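Local structure of ESX-1 secretion system protein EccA1 (Mycobacterium tuberculosis, 4F3V) at residues A[12-17]-A[27-32]. The protein probably supplies energy, through ATP hydrolysis, for export of virulence factors by the ESX-1 type VII secretion system, this chain being the N-terminal domain of the ATPase. Residues are numbered along the deposited sequence; the frame is centred on the assembly and turned at random.
Sequences ESAVSM and DLFTEI
The methyl group of A14 sits over the middle of the F29 ring, CB lying 3.5 Å from the ring centroid and only 14° off the ring normal, a textbook CH-pi contact. The ring atoms CE1 and CZ are the nearest to it, each 3.5 Å from A14 CB. The bond from CA to CB of F29 runs alongside 12-17 rather than at it; with CG anti to the carbonyl carbon (chi1 -69°) the ring end comes nearer. V15 takes up the ring's rim, its CG2 resting 4.1 Å from F29 CZ near the ring plane, so the phenyl group meets one helix turn through a face and an edge at once.

L28 packs against A14 at a different side from the ring. Its CB is 3.7 Å from A14 CB, while its branch CD1 leans on the backbone, 3.6 Å from A14 N, and also touches CB of S13. The S13 hydroxyl itself turns back to the carbonyl of S9 in its own helix. The A14 methyl thus touches both L28 and F29, and the axes of 12-17 and 27-32 come within 8.9 Å of each other, their directions 158° apart. Helices 2-17 and 22-35 form an antiparallel hairpin, consistent with the TPR character of this N-terminal domain. Near its turn, S25 OG hydrogen-bonds to A14 O; farther along, R6 forms a salt bridge with E31. Between the two segments, however, cohesion is wholly apolar: it rests on van der Waals packing and the CH-pi contact of a methyl on an aromatic face, at an ordinary interhelical spacing.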
ATOM      1  N   GLU A  12      -9.902 -27.182   4.652  1.00 19.61           N
ATOM      2  CA  GLU A  12      -8.848 -27.929   5.279  1.00 21.26           C
ATOM      3  C   GLU A  12      -7.888 -28.509   4.216  1.00 20.90           C
ATOM      4  O   GLU A  12      -6.665 -28.382   4.323  1.00 20.46           O
ATOM      5  CB  GLU A  12      -9.508 -28.997   6.100  1.00 25.04           C
ATOM      6  CG  GLU A  12      -8.588 -29.904   6.828  1.00 28.66           C
ATOM      7  CD  GLU A  12      -9.373 -30.816   7.684  1.00 32.60           C
ATOM      8  OE1 GLU A  12     -10.543 -31.141   7.341  1.00 38.56           O
ATOM      9  OE2 GLU A  12      -8.818 -31.168   8.711  1.00 35.96           O
ATOM     10  N   SER A  13      -8.451 -29.083   3.157  1.00 20.45           N
ATOM     11  CA  SER A  13      -7.635 -29.635   2.087  1.00 21.20           C
ATOM     12  C   SER A  13      -6.839 -28.529   1.424  1.00 20.33           C
ATOM     13  O   SER A  13      -5.660 -28.724   1.126  1.00 21.02           O
ATOM     14  CB  SER A  13      -8.499 -30.376   1.045  1.00 21.79           C
ATOM     15  OG  SER A  13      -9.047 -31.550   1.633  1.00 23.02           O
ATOM     16  N   ALA A  14      -7.473 -27.383   1.179  1.00 18.56           N
ATOM     17  CA  ALA A  14      -6.784 -26.285   0.496  1.00 18.16           C
ATOM     18  C   ALA A  14      -5.556 -25.852   1.301  1.00 18.18           C
ATOM     19  O   ALA A  14      -4.499 -25.623   0.746  1.00 19.21           O
ATOM     20  CB  ALA A  14      -7.716 -25.092   0.236  1.00 16.83           C
ATOM     21  N   VAL A  15      -5.698 -25.735   2.613  1.00 18.04           N
ATOM     22  CA  VAL A  15      -4.591 -25.309   3.435  1.00 18.36           C
ATOM     23  C   VAL A  15      -3.493 -26.361   3.453  1.00 20.28           C
ATOM     24  O   VAL A  15      -2.329 -26.018   3.392  1.00 21.81           O
ATOM     25  CB  VAL A  15      -5.036 -24.946   4.863  1.00 17.93           C
ATOM     26  CG1 VAL A  15      -3.816 -24.608   5.731  1.00 17.90           C
ATOM     27  CG2 VAL A  15      -6.019 -23.759   4.788  1.00 16.68           C
ATOM     28  N   SER A  16      -3.855 -27.627   3.519  1.00 21.26           N
ATOM     29  CA  SER A  16      -2.855 -28.709   3.505  1.00 23.46           C
ATOM     30  C   SER A  16      -2.081 -28.749   2.189  1.00 24.27           C
ATOM     31  O   SER A  16      -0.949 -29.162   2.154  1.00 24.98           O
ATOM     32  CB  SER A  16      -3.521 -30.060   3.696  1.00 24.34           C
ATOM     33  OG  SER A  16      -3.965 -30.190   5.033  1.00 25.88           O
ATOM     34  N   MET A  17      -2.738 -28.346   1.111  1.00 24.35           N
ATOM     35  CA  MET A  17      -2.173 -28.417  -0.227  1.00 26.21           C
ATOM     36  C   MET A  17      -1.214 -27.238  -0.493  1.00 26.03           C
ATOM     37  O   MET A  17      -0.462 -27.283  -1.459  1.00 26.33           O
ATOM     38  CB  MET A  17      -3.333 -28.406  -1.226  1.00 26.67           C
ATOM     39  CG  MET A  17      -2.960 -28.335  -2.690  1.00 28.03           C
ATOM     40  SD  MET A  17      -2.558 -29.985  -3.230  1.00 32.42           S
ATOM     41  CE  MET A  17      -4.204 -30.631  -2.846  1.00 28.51           C
ATOM     42  N   ASP A  27      -7.801 -23.791  -6.637  1.00 21.42           N
ATOM     43  CA  ASP A  27      -8.982 -24.452  -7.196  1.00 22.44           C
ATOM     44  C   ASP A  27      -9.955 -24.713  -6.057  1.00 21.45           C
ATOM     45  O   ASP A  27     -11.149 -24.518  -6.222  1.00 21.93           O
ATOM     46  CB  ASP A  27      -8.659 -25.807  -7.838  1.00 24.13           C
ATOM     47  CG  ASP A  27      -7.916 -25.696  -9.161  1.00 26.09           C
ATOM     48  OD1 ASP A  27      -8.029 -24.654  -9.855  1.00 26.40           O
ATOM     49  OD2 ASP A  27      -7.229 -26.688  -9.508  1.00 27.14           O
ATOM     50  N   LEU A  28      -9.430 -25.136  -4.905  1.00 20.60           N
ATOM     51  CA  LEU A  28     -10.273 -25.502  -3.772  1.00 20.11           C
ATOM     52  C   LEU A  28     -10.861 -24.281  -3.089  1.00 19.29           C
ATOM     53  O   LEU A  28     -12.044 -24.282  -2.751  1.00 19.63           O
ATOM     54  CB  LEU A  28      -9.502 -26.358  -2.762  1.00 20.08           C
ATOM     55  CG  LEU A  28      -9.071 -27.751  -3.222  1.00 21.90           C
ATOM     56  CD1 LEU A  28      -8.202 -28.410  -2.179  1.00 22.11           C
ATOM     57  CD2 LEU A  28     -10.276 -28.628  -3.524  1.00 23.25           C
ATOM     58  N   PHE A  29     -10.047 -23.256  -2.829  1.00 18.58           N
ATOM     59  CA  PHE A  29     -10.574 -22.011  -2.263  1.00 17.69           C
ATOM     60  C   PHE A  29     -11.634 -21.401  -3.208  1.00 18.69           C
ATOM     61  O   PHE A  29     -12.641 -20.861  -2.760  1.00 18.78           O
ATOM     62  CB  PHE A  29      -9.466 -20.987  -2.016  1.00 17.02           C
ATOM     63  CG  PHE A  29      -8.514 -21.340  -0.909  1.00 16.41           C
ATOM     64  CD1 PHE A  29      -8.970 -21.600   0.384  1.00 16.02           C
ATOM     65  CD2 PHE A  29      -7.168 -21.350  -1.128  1.00 16.54           C
ATOM     66  CE1 PHE A  29      -8.088 -21.869   1.417  1.00 15.68           C
ATOM     67  CE2 PHE A  29      -6.277 -21.619  -0.106  1.00 16.95           C
ATOM     68  CZ  PHE A  29      -6.731 -21.885   1.177  1.00 16.05           C
ATOM     69  N   THR A  30     -11.427 -21.534  -4.512  1.00 19.91           N
ATOM     70  CA  THR A  30     -12.353 -20.997  -5.493  1.00 21.26           C
ATOM     71  C   THR A  30     -13.654 -21.795  -5.511  1.00 21.94           C
ATOM     72  O   THR A  30     -14.727 -21.221  -5.657  1.00 22.13           O
ATOM     73  CB  THR A  30     -11.693 -20.965  -6.885  1.00 23.05           C
ATOM     74  OG1 THR A  30     -10.566 -20.088  -6.816  1.00 22.59           O
ATOM     75  CG2 THR A  30     -12.662 -20.484  -7.967  1.00 25.00           C
ATOM     76  N   GLU A  31     -13.555 -23.108  -5.357  1.00 21.95           N
ATOM     77  CA  GLU A  31     -14.729 -23.933  -5.232  1.00 23.27           C
ATOM     78  C   GLU A  31     -15.577 -23.479  -4.025  1.00 21.80           C
ATOM     79  O   GLU A  31     -16.800 -23.414  -4.128  1.00 21.80           O
ATOM     80  CB  GLU A  31     -14.319 -25.385  -5.061  1.00 24.99           C
ATOM     81  CG  GLU A  31     -15.457 -26.382  -5.014  1.00 27.30           C
ATOM     82  CD  GLU A  31     -16.077 -26.651  -6.357  1.00 30.73           C
ATOM     83  OE1 GLU A  31     -15.645 -26.088  -7.371  1.00 32.60           O
ATOM     84  OE2 GLU A  31     -17.018 -27.445  -6.395  1.00 33.11           O
ATOM     85  N   ILE A  32     -14.928 -23.139  -2.910  1.00 19.63           N
ATOM     86  CA  ILE A  32     -15.664 -22.630  -1.731  1.00 19.32           C
ATOM     87  C   ILE A  32     -16.396 -21.327  -2.047  1.00 19.82           C
ATOM     88  O   ILE A  32     -17.622 -21.225  -1.833  1.00 20.25           O
ATOM     89  CB  ILE A  32     -14.760 -22.450  -0.502  1.00 17.75           C
ATOM     90  CG1 ILE A  32     -14.182 -23.811  -0.074  1.00 17.80           C
ATOM     91  CG2 ILE A  32     -15.529 -21.751   0.632  1.00 17.90           C
ATOM     92  CD1 ILE A  32     -12.952 -23.693   0.779  1.00 17.09           C
TER